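Local coordinates for 3-methylornithine synthase (Methanosarcina barkeri, PDB 3T7V), which catalyses the radical-based isomerisation of L-lysine to (3R)-3-methyl-D-ornithine in pyrrolysine biosynthesis, using a [4Fe-4S] cluster and S-adenosylmethionine, at residues C63-S68 with S305-V310; S299-D304 with E318-D323; Q170-T175 with I220-G225; D27-L32 with N214-T219. All blocks are in the same frame, centred on the assembly; numbering follows the deposited sequence.

Interaction 1: C63-S68 with S305-V310. With MD0 (5-amino-D-isoleucine), chain D; SAM (S-adenosylmethionine), chain C.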
# COMPACT_ATOMS: atom_id res chain seq x y z
N CYS A 63 3.34 -0.24 -10.34
CA CYS A 63 2.65 -1.46 -10.88
C CYS A 63 2.61 -2.55 -9.84
O CYS A 63 3.50 -2.67 -9.04
CB CYS A 63 3.47 -1.93 -12.03
SG CYS A 63 2.75 -3.28 -12.96
N PHE A 64 1.56 -3.31 -9.81
CA PHE A 64 1.41 -4.38 -8.82
C PHE A 64 1.46 -5.72 -9.52
O PHE A 64 0.61 -6.03 -10.38
CB PHE A 64 0.01 -4.19 -8.19
CG PHE A 64 -0.27 -5.22 -7.11
CD1 PHE A 64 0.56 -5.26 -5.99
CD2 PHE A 64 -1.31 -6.13 -7.21
CE1 PHE A 64 0.37 -6.20 -4.97
CE2 PHE A 64 -1.52 -7.09 -6.19
CZ PHE A 64 -0.67 -7.11 -5.10
N ILE A 65 2.41 -6.54 -9.13
CA ILE A 65 2.60 -7.91 -9.68
C ILE A 65 2.49 -8.91 -8.57
O ILE A 65 3.46 -9.15 -7.80
CB ILE A 65 3.96 -8.07 -10.38
CG1 ILE A 65 4.13 -6.99 -11.51
CG2 ILE A 65 4.06 -9.49 -10.99
CD1 ILE A 65 5.50 -7.11 -12.17
N TYR A 66 1.30 -9.50 -8.48
CA TYR A 66 1.02 -10.51 -7.44
C TYR A 66 1.43 -11.83 -8.07
O TYR A 66 0.70 -12.41 -8.89
CB TYR A 66 -0.49 -10.45 -7.15
CG TYR A 66 -0.94 -11.09 -5.85
CD1 TYR A 66 -0.11 -11.79 -5.00
CD2 TYR A 66 -2.28 -10.97 -5.52
CE1 TYR A 66 -0.56 -12.30 -3.79
CE2 TYR A 66 -2.76 -11.49 -4.32
CZ TYR A 66 -1.89 -12.16 -3.50
OH TYR A 66 -2.46 -12.67 -2.34
N PHE A 67 2.68 -12.27 -7.77
CA PHE A 67 3.31 -13.35 -8.55
C PHE A 67 3.05 -14.76 -7.99
O PHE A 67 3.30 -15.73 -8.66
CB PHE A 67 4.83 -13.14 -8.72
CG PHE A 67 5.63 -13.11 -7.47
CD1 PHE A 67 5.87 -11.91 -6.85
CD2 PHE A 67 6.14 -14.27 -6.89
CE1 PHE A 67 6.58 -11.85 -5.67
CE2 PHE A 67 6.84 -14.27 -5.69
CZ PHE A 67 7.09 -13.01 -5.06
N SER A 68 2.49 -14.81 -6.78
CA SER A 68 2.04 -16.08 -6.21
C SER A 68 0.96 -15.82 -5.19
O SER A 68 1.15 -14.99 -4.28
CB SER A 68 3.18 -16.84 -5.53
OG SER A 68 2.59 -18.03 -4.94
N SER A 305 -3.13 -8.48 -18.41
CA SER A 305 -3.04 -9.12 -17.17
C SER A 305 -4.33 -9.79 -16.67
O SER A 305 -5.39 -9.18 -16.56
CB SER A 305 -2.45 -8.14 -16.15
OG SER A 305 -1.81 -8.88 -15.22
N GLN A 306 -4.21 -11.05 -16.37
CA GLN A 306 -5.19 -11.81 -15.62
C GLN A 306 -4.76 -11.76 -14.16
O GLN A 306 -5.31 -12.46 -13.31
CB GLN A 306 -5.11 -13.24 -16.07
CG GLN A 306 -3.67 -13.62 -16.41
CD GLN A 306 -3.48 -15.08 -16.79
OE1 GLN A 306 -3.14 -15.90 -15.93
NE2 GLN A 306 -3.67 -15.41 -18.08
N LEU A 307 -3.69 -11.00 -13.86
CA LEU A 307 -3.17 -11.02 -12.46
C LEU A 307 -4.18 -10.43 -11.52
O LEU A 307 -5.02 -9.60 -11.88
CB LEU A 307 -1.87 -10.20 -12.33
CG LEU A 307 -0.65 -10.79 -13.11
CD1 LEU A 307 0.55 -9.89 -12.96
CD2 LEU A 307 -0.34 -12.19 -12.64
N GLU A 308 -4.08 -10.81 -10.26
CA GLU A 308 -5.08 -10.35 -9.23
C GLU A 308 -4.55 -9.17 -8.41
O GLU A 308 -3.33 -8.89 -8.35
CB GLU A 308 -5.38 -11.56 -8.30
CG GLU A 308 -6.20 -12.58 -9.16
CD GLU A 308 -6.55 -13.88 -8.58
OE1 GLU A 308 -6.39 -14.05 -7.36
OE2 GLU A 308 -7.03 -14.75 -9.40
N GLY A 309 -5.48 -8.42 -7.84
CA GLY A 309 -5.18 -7.50 -6.71
C GLY A 309 -5.29 -8.34 -5.42
O GLY A 309 -5.33 -9.57 -5.43
N VAL A 310 -5.41 -7.66 -4.31
CA VAL A 310 -5.55 -8.36 -2.98
C VAL A 310 -6.97 -8.22 -2.45
O VAL A 310 -7.58 -9.26 -2.06
CB VAL A 310 -4.54 -7.81 -1.92
CG1 VAL A 310 -4.73 -8.59 -0.60
CG2 VAL A 310 -3.12 -7.99 -2.49
C MD0 D . -2.16 -2.16 -3.46
N MD0 D . -3.15 -4.22 -4.27
O MD0 D . -1.22 -1.34 -3.58
CA MD0 D . -1.92 -3.60 -3.78
CB MD0 D . -1.40 -4.36 -2.52
CD MD0 D . 0.85 -4.72 -1.30
NE MD0 D . 2.15 -4.11 -1.06
CG MD0 D . 0.00 -3.79 -2.16
CG2 MD0 D . -2.34 -4.26 -1.29
OXT MD0 D . -3.29 -1.83 -3.09
N SAM C . 1.40 -11.69 2.28
CA SAM C . 2.14 -10.54 2.51
C SAM C . 1.73 -9.76 3.69
O SAM C . 0.72 -10.10 4.34
OXT SAM C . 2.51 -8.81 4.06
CB SAM C . 1.83 -9.53 1.64
CG SAM C . 0.44 -9.25 1.23
SD SAM C . -0.03 -7.49 1.50
CE SAM C . -0.29 -6.94 -0.17
C5' SAM C . -1.70 -7.67 2.07
C4' SAM C . -2.11 -6.63 2.81
O4' SAM C . -3.25 -6.41 1.77
C3' SAM C . -2.45 -6.86 4.07
O3' SAM C . -1.29 -6.19 4.58
C2' SAM C . -3.59 -5.83 4.02
O2' SAM C . -3.20 -4.50 4.50
C1' SAM C . -4.20 -5.75 2.61
N9 SAM C . -5.44 -6.62 2.55
C8 SAM C . -5.56 -7.98 2.57
N7 SAM C . -6.85 -8.30 2.54
C5 SAM C . -7.57 -7.13 2.48
C6 SAM C . -8.94 -6.85 2.51
N6 SAM C . -9.87 -7.81 2.57
N1 SAM C . -9.34 -5.58 2.40
C2 SAM C . -8.44 -4.55 2.35
N3 SAM C . -7.10 -4.77 2.44
C4 SAM C . -6.69 -6.08 2.48
O HOH W 1 -0.91 -8.40 -9.86

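Interaction 2: S299-D304 with E318-D323. With MD0 (5-amino-D-isoleucine), chain D.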
# COMPACT_ATOMS: atom_id res chain seq x y z
N SER A 299 -1.59 -0.48 -7.20
CA SER A 299 -2.53 -1.54 -7.63
C SER A 299 -2.91 -1.36 -9.10
O SER A 299 -3.98 -1.76 -9.56
CB SER A 299 -3.77 -1.70 -6.76
OG SER A 299 -4.08 -3.15 -6.65
N ILE A 300 -1.98 -0.74 -9.86
CA ILE A 300 -2.11 -0.64 -11.32
C ILE A 300 -1.61 -1.98 -11.84
O ILE A 300 -0.55 -2.44 -11.47
CB ILE A 300 -1.23 0.50 -11.86
CG1 ILE A 300 -1.57 1.82 -11.13
CG2 ILE A 300 -1.44 0.56 -13.37
CD1 ILE A 300 -0.66 2.96 -11.60
N LEU A 301 -2.36 -2.62 -12.71
CA LEU A 301 -1.90 -3.91 -13.23
C LEU A 301 -1.19 -3.77 -14.54
O LEU A 301 -1.44 -2.81 -15.31
CB LEU A 301 -3.10 -4.83 -13.44
CG LEU A 301 -3.83 -5.17 -12.11
CD1 LEU A 301 -5.06 -6.04 -12.32
CD2 LEU A 301 -2.96 -5.89 -11.09
N PRO A 302 -0.28 -4.73 -14.83
CA PRO A 302 0.35 -4.82 -16.13
C PRO A 302 -0.75 -4.83 -17.24
O PRO A 302 -1.89 -5.31 -16.98
CB PRO A 302 1.05 -6.19 -16.04
CG PRO A 302 1.41 -6.37 -14.61
CD PRO A 302 0.10 -5.86 -13.98
N PRO A 303 -0.41 -4.28 -18.44
CA PRO A 303 -1.32 -4.23 -19.60
C PRO A 303 -1.85 -5.64 -19.94
O PRO A 303 -1.04 -6.56 -20.09
CB PRO A 303 -0.42 -3.69 -20.72
CG PRO A 303 0.60 -2.84 -20.06
CD PRO A 303 0.81 -3.46 -18.66
N ASP A 304 -3.17 -5.77 -20.12
CA ASP A 304 -3.90 -7.05 -20.11
C ASP A 304 -3.94 -7.48 -18.68
O ASP A 304 -4.64 -6.91 -17.86
CB ASP A 304 -3.23 -8.13 -20.97
CG ASP A 304 -3.13 -9.49 -20.24
OD1 ASP A 304 -4.21 -10.07 -19.95
OD2 ASP A 304 -2.00 -9.99 -20.03
N GLU A 318 -17.31 -7.59 -15.37
CA GLU A 318 -16.93 -8.34 -16.55
C GLU A 318 -15.62 -7.79 -17.11
O GLU A 318 -14.87 -8.53 -17.74
CB GLU A 318 -18.03 -8.41 -17.61
CG GLU A 318 -17.85 -9.63 -18.51
CD GLU A 318 -18.87 -9.76 -19.63
OE1 GLU A 318 -18.51 -10.34 -20.69
OE2 GLU A 318 -20.02 -9.31 -19.46
N GLU A 319 -15.34 -6.52 -16.85
CA GLU A 319 -14.14 -5.85 -17.40
C GLU A 319 -13.50 -5.00 -16.28
O GLU A 319 -14.20 -4.21 -15.65
CB GLU A 319 -14.49 -4.90 -18.55
CG GLU A 319 -15.28 -5.55 -19.68
CD GLU A 319 -14.46 -6.54 -20.50
OE1 GLU A 319 -13.22 -6.38 -20.56
OE2 GLU A 319 -15.05 -7.47 -21.11
N ARG A 320 -12.19 -5.17 -16.03
CA ARG A 320 -11.53 -4.39 -15.02
C ARG A 320 -10.84 -3.22 -15.76
O ARG A 320 -10.54 -3.36 -16.95
CB ARG A 320 -10.47 -5.26 -14.32
CG ARG A 320 -11.08 -6.41 -13.55
CD ARG A 320 -9.93 -7.00 -12.69
NE ARG A 320 -8.87 -7.56 -13.53
CZ ARG A 320 -7.76 -8.14 -13.08
NH1 ARG A 320 -7.57 -8.24 -11.78
NH2 ARG A 320 -6.85 -8.64 -13.93
N ASP A 321 -10.59 -2.09 -15.08
CA ASP A 321 -10.02 -0.87 -15.64
C ASP A 321 -8.92 -0.54 -14.59
O ASP A 321 -9.10 0.17 -13.61
CB ASP A 321 -11.11 0.21 -15.61
CG ASP A 321 -10.69 1.52 -16.23
OD1 ASP A 321 -9.64 1.54 -16.88
OD2 ASP A 321 -11.44 2.53 -16.07
N ARG A 322 -7.74 -1.10 -14.82
CA ARG A 322 -6.61 -1.12 -13.89
C ARG A 322 -5.32 -0.74 -14.64
O ARG A 322 -4.26 -0.85 -14.02
CB ARG A 322 -6.41 -2.55 -13.32
CG ARG A 322 -7.54 -3.09 -12.45
CD ARG A 322 -7.17 -2.70 -11.07
NE ARG A 322 -7.94 -3.47 -10.08
CZ ARG A 322 -7.48 -3.87 -8.88
NH1 ARG A 322 -6.26 -3.51 -8.48
NH2 ARG A 322 -8.27 -4.58 -8.08
N ASP A 323 -5.35 -0.23 -15.87
CA ASP A 323 -4.06 -0.13 -16.62
C ASP A 323 -3.55 1.29 -16.50
O ASP A 323 -4.29 2.26 -16.26
CB ASP A 323 -4.27 -0.49 -18.07
CG ASP A 323 -5.32 0.36 -18.66
OD1 ASP A 323 -4.88 1.35 -19.30
OD2 ASP A 323 -6.56 0.10 -18.40
C MD0 D . -2.16 -2.16 -3.46
N MD0 D . -3.15 -4.22 -4.27
O MD0 D . -1.22 -1.34 -3.58
CA MD0 D . -1.92 -3.60 -3.78
CB MD0 D . -1.40 -4.36 -2.52
CD MD0 D . 0.85 -4.72 -1.30
NE MD0 D . 2.15 -4.11 -1.06
CG MD0 D . 0.00 -3.79 -2.16
CG2 MD0 D . -2.34 -4.26 -1.29
OXT MD0 D . -3.29 -1.83 -3.09
O HOH W 2 -7.51 -6.38 -16.45

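Interaction 3: Q170-T175 with I220-G225. With SAM (S-adenosylmethionine), chain C.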
# COMPACT_ATOMS: atom_id res chain seq x y z
N GLN A 170 1.64 -3.24 9.19
CA GLN A 170 1.28 -3.73 10.54
C GLN A 170 -0.23 -3.99 10.71
O GLN A 170 -0.63 -4.77 11.60
CB GLN A 170 1.68 -2.71 11.59
CG GLN A 170 1.86 -3.35 12.98
CD GLN A 170 3.05 -4.26 13.11
OE1 GLN A 170 4.00 -4.17 12.35
NE2 GLN A 170 3.05 -5.10 14.16
N GLU A 171 -1.06 -3.32 9.86
CA GLU A 171 -2.57 -3.41 9.91
C GLU A 171 -3.16 -2.59 11.06
O GLU A 171 -4.08 -1.78 10.87
CB GLU A 171 -3.18 -4.81 10.00
CG GLU A 171 -2.57 -5.88 9.15
CD GLU A 171 -2.45 -5.49 7.72
OE1 GLU A 171 -3.11 -4.53 7.17
OE2 GLU A 171 -1.63 -6.13 7.07
N THR A 172 -2.60 -2.79 12.23
CA THR A 172 -3.02 -2.01 13.42
C THR A 172 -1.87 -2.07 14.42
O THR A 172 -1.24 -3.12 14.59
CB THR A 172 -4.31 -2.60 14.02
OG1 THR A 172 -4.65 -1.87 15.18
CG2 THR A 172 -4.18 -4.07 14.39
N TYR A 173 -1.72 -1.03 15.21
CA TYR A 173 -0.88 -1.08 16.40
C TYR A 173 -1.65 -1.28 17.72
O TYR A 173 -1.04 -1.23 18.81
CB TYR A 173 -0.02 0.21 16.54
CG TYR A 173 1.09 0.21 15.53
CD1 TYR A 173 0.87 0.53 14.18
CD2 TYR A 173 2.36 -0.13 15.92
CE1 TYR A 173 1.92 0.44 13.21
CE2 TYR A 173 3.43 -0.19 14.99
CZ TYR A 173 3.19 0.10 13.67
OH TYR A 173 4.22 -0.00 12.78
N ASP A 174 -2.95 -1.53 17.60
CA ASP A 174 -3.75 -1.88 18.77
C ASP A 174 -3.59 -3.38 18.96
O ASP A 174 -4.00 -4.18 18.12
CB ASP A 174 -5.20 -1.53 18.37
CG ASP A 174 -6.22 -1.93 19.38
OD1 ASP A 174 -5.92 -2.68 20.32
OD2 ASP A 174 -7.40 -1.39 19.18
N THR A 175 -2.90 -3.78 20.04
CA THR A 175 -2.54 -5.18 20.21
C THR A 175 -3.72 -6.13 20.32
O THR A 175 -3.68 -7.27 19.70
CB THR A 175 -1.50 -5.31 21.34
OG1 THR A 175 -1.95 -4.57 22.47
CG2 THR A 175 -0.25 -4.65 20.85
N ILE A 220 -5.97 6.22 16.35
CA ILE A 220 -4.87 7.08 16.84
C ILE A 220 -3.66 6.27 17.28
O ILE A 220 -2.53 6.66 16.96
CB ILE A 220 -5.41 7.98 17.97
CG1 ILE A 220 -6.45 8.87 17.33
CG2 ILE A 220 -4.27 8.76 18.59
CD1 ILE A 220 -7.11 9.77 18.38
N LEU A 221 -3.89 5.14 18.00
CA LEU A 221 -2.79 4.27 18.43
C LEU A 221 -2.03 3.81 17.17
O LEU A 221 -0.81 3.83 17.15
CB LEU A 221 -3.31 3.03 19.14
CG LEU A 221 -3.83 3.00 20.58
CD1 LEU A 221 -4.20 1.55 20.98
CD2 LEU A 221 -2.66 3.51 21.42
N SER A 222 -2.76 3.52 16.11
CA SER A 222 -2.09 3.04 14.89
C SER A 222 -1.36 4.13 14.14
O SER A 222 -0.25 3.91 13.65
CB SER A 222 -3.08 2.38 13.98
OG SER A 222 -3.52 1.19 14.61
N LEU A 223 -1.95 5.33 14.10
CA LEU A 223 -1.23 6.45 13.47
C LEU A 223 0.08 6.81 14.24
O LEU A 223 1.14 7.02 13.62
CB LEU A 223 -2.11 7.73 13.39
CG LEU A 223 -3.31 7.51 12.42
CD1 LEU A 223 -4.35 8.64 12.64
CD2 LEU A 223 -2.87 7.59 10.95
N ARG A 224 -0.00 6.85 15.58
CA ARG A 224 1.16 7.15 16.37
C ARG A 224 2.17 5.99 16.24
O ARG A 224 3.38 6.23 16.16
CB ARG A 224 0.78 7.38 17.84
CG ARG A 224 -0.08 8.61 18.07
CD ARG A 224 0.75 9.82 17.72
NE ARG A 224 -0.03 11.01 18.11
CZ ARG A 224 0.13 12.20 17.52
NH1 ARG A 224 1.01 12.35 16.56
NH2 ARG A 224 -0.64 13.23 17.90
N GLY A 225 1.70 4.73 16.17
CA GLY A 225 2.59 3.52 16.05
C GLY A 225 3.35 3.60 14.76
O GLY A 225 4.58 3.31 14.74
N SAM C . 1.40 -11.69 2.28
CA SAM C . 2.14 -10.54 2.51
C SAM C . 1.73 -9.76 3.69
O SAM C . 0.72 -10.10 4.34
OXT SAM C . 2.51 -8.81 4.06
CB SAM C . 1.83 -9.53 1.64
CG SAM C . 0.44 -9.25 1.23
SD SAM C . -0.03 -7.49 1.50
CE SAM C . -0.29 -6.94 -0.17
C5' SAM C . -1.70 -7.67 2.07
C4' SAM C . -2.11 -6.63 2.81
O4' SAM C . -3.25 -6.41 1.77
C3' SAM C . -2.45 -6.86 4.07
O3' SAM C . -1.29 -6.19 4.58
C2' SAM C . -3.59 -5.83 4.02
O2' SAM C . -3.20 -4.50 4.50
C1' SAM C . -4.20 -5.75 2.61
N9 SAM C . -5.44 -6.62 2.55
C8 SAM C . -5.56 -7.98 2.57
N7 SAM C . -6.85 -8.30 2.54
C5 SAM C . -7.57 -7.13 2.48
C6 SAM C . -8.94 -6.85 2.51
N6 SAM C . -9.87 -7.81 2.57
N1 SAM C . -9.34 -5.58 2.40
C2 SAM C . -8.44 -4.55 2.35
N3 SAM C . -7.10 -4.77 2.44
C4 SAM C . -6.69 -6.08 2.48
O HOH W 3 -6.19 0.31 14.54

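Interaction 4: D27-L32 with N214-T219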
# COMPACT_ATOMS: atom_id res chain seq x y z
N ASP A 27 -6.19 17.15 18.07
CA ASP A 27 -6.39 17.46 16.64
C ASP A 27 -6.81 16.16 15.93
O ASP A 27 -7.75 16.21 15.12
CB ASP A 27 -5.10 17.99 15.96
CG ASP A 27 -4.62 19.28 16.55
OD1 ASP A 27 -5.46 20.03 17.11
OD2 ASP A 27 -3.42 19.60 16.42
N LEU A 28 -6.16 15.02 16.21
CA LEU A 28 -6.55 13.70 15.56
C LEU A 28 -7.95 13.37 15.94
O LEU A 28 -8.70 12.92 15.08
CB LEU A 28 -5.57 12.58 15.95
CG LEU A 28 -4.14 12.80 15.50
CD1 LEU A 28 -3.27 11.62 15.95
CD2 LEU A 28 -4.04 12.94 13.98
N ARG A 29 -8.36 13.48 17.23
CA ARG A 29 -9.73 13.18 17.57
C ARG A 29 -10.71 14.01 16.81
O ARG A 29 -11.81 13.54 16.52
CB ARG A 29 -10.00 13.32 19.09
CG ARG A 29 -9.34 12.24 19.89
CD ARG A 29 -9.55 12.53 21.39
NE ARG A 29 -8.92 11.47 22.19
CZ ARG A 29 -9.53 10.34 22.52
NH1 ARG A 29 -10.78 10.06 22.10
NH2 ARG A 29 -8.93 9.47 23.34
N THR A 30 -10.42 15.32 16.68
CA THR A 30 -11.31 16.24 16.01
C THR A 30 -11.43 15.88 14.53
O THR A 30 -12.54 15.73 14.00
CB THR A 30 -10.80 17.62 16.19
OG1 THR A 30 -10.71 17.91 17.58
CG2 THR A 30 -11.72 18.67 15.44
N LEU A 31 -10.27 15.71 13.88
CA LEU A 31 -10.26 15.40 12.42
C LEU A 31 -10.92 14.07 12.12
O LEU A 31 -11.74 13.94 11.15
CB LEU A 31 -8.82 15.48 11.86
CG LEU A 31 -8.22 16.90 11.95
CD1 LEU A 31 -6.81 16.85 11.38
CD2 LEU A 31 -8.99 17.97 11.19
N LEU A 32 -10.64 13.09 12.98
CA LEU A 32 -11.21 11.77 12.78
C LEU A 32 -12.71 11.70 13.07
O LEU A 32 -13.37 10.75 12.68
CB LEU A 32 -10.42 10.70 13.54
CG LEU A 32 -8.98 10.47 13.00
CD1 LEU A 32 -8.19 9.62 14.02
CD2 LEU A 32 -8.97 9.80 11.58
N ASN A 214 -11.76 -0.99 14.11
CA ASN A 214 -11.00 0.08 14.76
C ASN A 214 -11.87 1.30 15.00
O ASN A 214 -12.52 1.82 14.10
CB ASN A 214 -9.81 0.48 13.85
CG ASN A 214 -10.24 0.86 12.44
OD1 ASN A 214 -10.93 0.06 11.76
ND2 ASN A 214 -9.88 2.06 11.96
N ASP A 215 -11.93 1.72 16.23
CA ASP A 215 -12.58 3.01 16.54
C ASP A 215 -11.61 4.18 16.46
O ASP A 215 -10.43 3.99 16.10
CB ASP A 215 -13.33 2.91 17.93
CG ASP A 215 -12.37 2.81 19.18
OD1 ASP A 215 -11.11 2.59 19.07
OD2 ASP A 215 -12.87 2.99 20.37
N ILE A 216 -12.02 5.37 16.86
CA ILE A 216 -11.08 6.52 16.80
C ILE A 216 -9.86 6.24 17.63
O ILE A 216 -8.76 6.53 17.15
CB ILE A 216 -11.79 7.82 17.21
CG1 ILE A 216 -12.74 8.24 16.14
CG2 ILE A 216 -10.81 8.94 17.60
CD1 ILE A 216 -13.68 9.39 16.51
N GLU A 217 -10.03 5.75 18.87
CA GLU A 217 -8.83 5.57 19.74
C GLU A 217 -7.85 4.54 19.12
O GLU A 217 -6.63 4.73 19.21
CB GLU A 217 -9.28 5.21 21.16
CG GLU A 217 -9.89 6.47 21.81
CD GLU A 217 -10.19 6.24 23.29
OE1 GLU A 217 -10.59 5.06 23.67
OE2 GLU A 217 -9.99 7.24 24.02
N SER A 218 -8.41 3.46 18.58
CA SER A 218 -7.54 2.40 17.96
C SER A 218 -6.79 3.01 16.78
O SER A 218 -5.58 2.74 16.61
CB SER A 218 -8.50 1.32 17.46
OG SER A 218 -7.85 0.27 16.83
N THR A 219 -7.46 3.84 16.00
CA THR A 219 -6.85 4.48 14.85
C THR A 219 -5.74 5.42 15.29
O THR A 219 -4.69 5.47 14.62
CB THR A 219 -7.94 5.21 14.06
OG1 THR A 219 -8.94 4.23 13.67
CG2 THR A 219 -7.32 5.88 12.81

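Interaction 1: C63-S68 with S305-V310
A bridging water takes the place of direct backbone pairing between Phe-64, Tyr-66 and Glu-308. It donates to Phe-64 O and to Glu-308 O and accepts from Tyr-66 N, the last at 2.8 Å. The strand 58-68 and the loop 305-310 are thus joined through one solvent molecule. Glu-308 O also lies at the edge of the Phe-64 ring, with CE2 3.3 Å from that oxygen. The Tyr-66 ring is met at its edge too. Its CD2 is 3.4 Å from Gly-309 O, and Glu-308 O lies near the same plane. Phe-64 has CG anti to the backbone N (chi1 -179°), which sets its ring between Glu-308 O and the ligand. One face of that ring lies against 5-amino-D-isoleucine, with CE1 3.5 Å from the ligand CB. Val-310 crosses both aromatic side chains at about a right angle. Its CG2 is 3.7 Å from Phe-64 CZ, while CG1 packs on S-adenosylmethionine, 3.3 Å from C8. Further back, Ile-65 CG2 meets Leu-307 CD1 at 4.0 Å. The carboxylate of Glu-308 turns to Tyr-80 OH. Val-310 N is bound by Asp-279. The chemistry is therefore mixed: carbonyl oxygens face the positive rims of two rings, and a water serves three backbone groups. The loop can line both the product and the cofactor with carbon, without direct strand pairing to 63-68.

Interaction 2: S299-D304 with E318-D323
Arg-322 meets Ser-299 with the edge of its guanidinium. NH1 donates to Ser-299 O at 3.1 Å. It lies in the carbonyl plane, on a lone pair of that oxygen, and the oxygen is only 4° out of the guanidinium plane. The same nitrogen makes a weak bond to Ser-299 OG, bent to 125° at the hydrogen. That hydroxyl oxygen also accepts from the amino nitrogen N of 5-amino-D-isoleucine, at 2.8 Å. The Arg-322 chain bends at its second torsion (chi2 -91°), which turns the guanidinium back to Ser-299. Leu-301 lies across this chain, with CG 3.9 Å from Arg-322 CB. Its CD1 methyl reaches on to Arg-320 and sits over one face of that guanidinium, off toward the rim and 3.4 Å from NH1. The two side chains cross at about a right angle. Backbone bonding fixes the register, as Leu-301 N donates to Arg-322 O at 2.9 Å. Ile-300 CG2 packs on the same carbonyl oxygen. Outside the contact, Arg-322 forms salt bridges with Asp-314 and Asp-279, and Arg-320 NH1 binds Leu-307 O. Arg-322 is thus a second-shell residue. The two aspartates probably balance its charge and fix the orientation of its guanidinium. Ser-299 OG accepts from the ligand amine and, weakly, from NH1, so Arg-322 probably helps to position this hydroxyl for the product.

Interaction 3: Q170-T175 with I220-G225
Tyr-173 lays one face of its ring on the backbone of Gly-225, in the helix 216-228. Gly-225 CA stands 3.7 Å from the ring centroid and 14° off the normal, a CH-pi contact. The peptide carbon of Gly-225 lies over the centre of the same face. A side chain at Gly-225 would run into the ring, so the close approach depends on its absence. Gln-170 CG lies over the opposite face, toward its rim. The phenol oxygen is bonded to Asp-206. Replacing Tyr-173 by an alanine would remove the ring and is likely to leave a gap over Gly-225 and Asp-206 without this hydroxyl partner. Ser-222 makes the polar link. Its OG accepts from Tyr-173 N at 2.9 Å, nearly straight at 165°. With OG beside its own backbone N (chi1 -67°), the hydroxyl faces the loop. A water bridges Ser-222 OG and Thr-172 OG1, 2.7 Å from the latter. Leu-221 completes the contact, with CD1 4.1 Å from Asp-174 CA. Thr-172 OG1 accepts from Asp-174 N at 3.0 Å, forming an ST turn just before the helix 175-181. Next to this turn, Glu-171 OE1 and OE2 accept from the ribose hydroxyls O2' and O3' of S-adenosylmethionine, and OE2 also pairs with Arg-182. The arrangement is that of a TIM-barrel-type radical SAM core, where a loop after a strand holds the cofactor ribose and rests outward on a barrel helix.

Interaction 4: D27-L32 with N214-T219
Arg-29 and Glu-217 form a salt bridge between the helix 25-32 and the first turn of the helix 216-228, on the outside of the TIM-barrel-type fold. Arg-29 NH2 donates to Glu-217 OE2 at 2.6 Å, almost straight at 175°. The oxygen uses its anti lone pair and lies in the guanidinium plane. The carboxylate is turned 67° from that plane, so one oxygen takes the bond rather than two in a paired, side-by-side grip. Both charged chains are extended, and both residues are exposed. Beneath them the packing is apolar. Ile-216 comes up to Leu-32, with its CG1 4.3 Å from Leu-32 CB. Leu-32 CD1 also touches Thr-219 CG2 at 4.0 Å. The carbonyl oxygen of Leu-32 accepts from Lys-260. Polar groups at the start of the second helix are met locally. Asp-215 is the N-cap, and its OD1 accepts from Ser-218 N at 2.9 Å. Ser-218 OG binds Asp-174. Thr-219 has CG2 anti to its backbone nitrogen, which sends the methyl to Leu-32 and the hydroxyl back to the helix start. A valine in place of Thr-219 would keep a methyl for Leu-32, but without the hydroxyl Asn-214 ND2 would probably lose one acceptor and Asp-215 O one donor. Asn-214 ND2 has a second acceptor in Thr-210 OG1, and its OD1 accepts from Val-212 N. Asp-215 O takes two bonds: one from Thr-219 N at 3.0 Å, and one from Thr-219 OG1 at 2.9 Å, which stands above the carbonyl plane.

From the N terminus, helix 25-32 comes first, and interaction 4 closes the loop from there to 214-219. Strand 58-68 opens interaction 1 inside that loop, so the two cross. Interaction 3 joins 170-175 to 220-225. It is nested within interaction 1 and crosses interaction 4, with which it shares helix 216-228. Interaction 2 closes a short loop after strand 296-300 and crosses interaction 1, since 305-310 lies between its segments. Interactions 1 and 2 touch through neighbouring strands 58-68 and 296-300 and both reach the bound product, 5-amino-D-isoleucine. Interactions 3 and 4 touch each other and lie on the opposite side of the chain's centre from 1 and 2. Interactions 1 and 3 both contact S-adenosylmethionine.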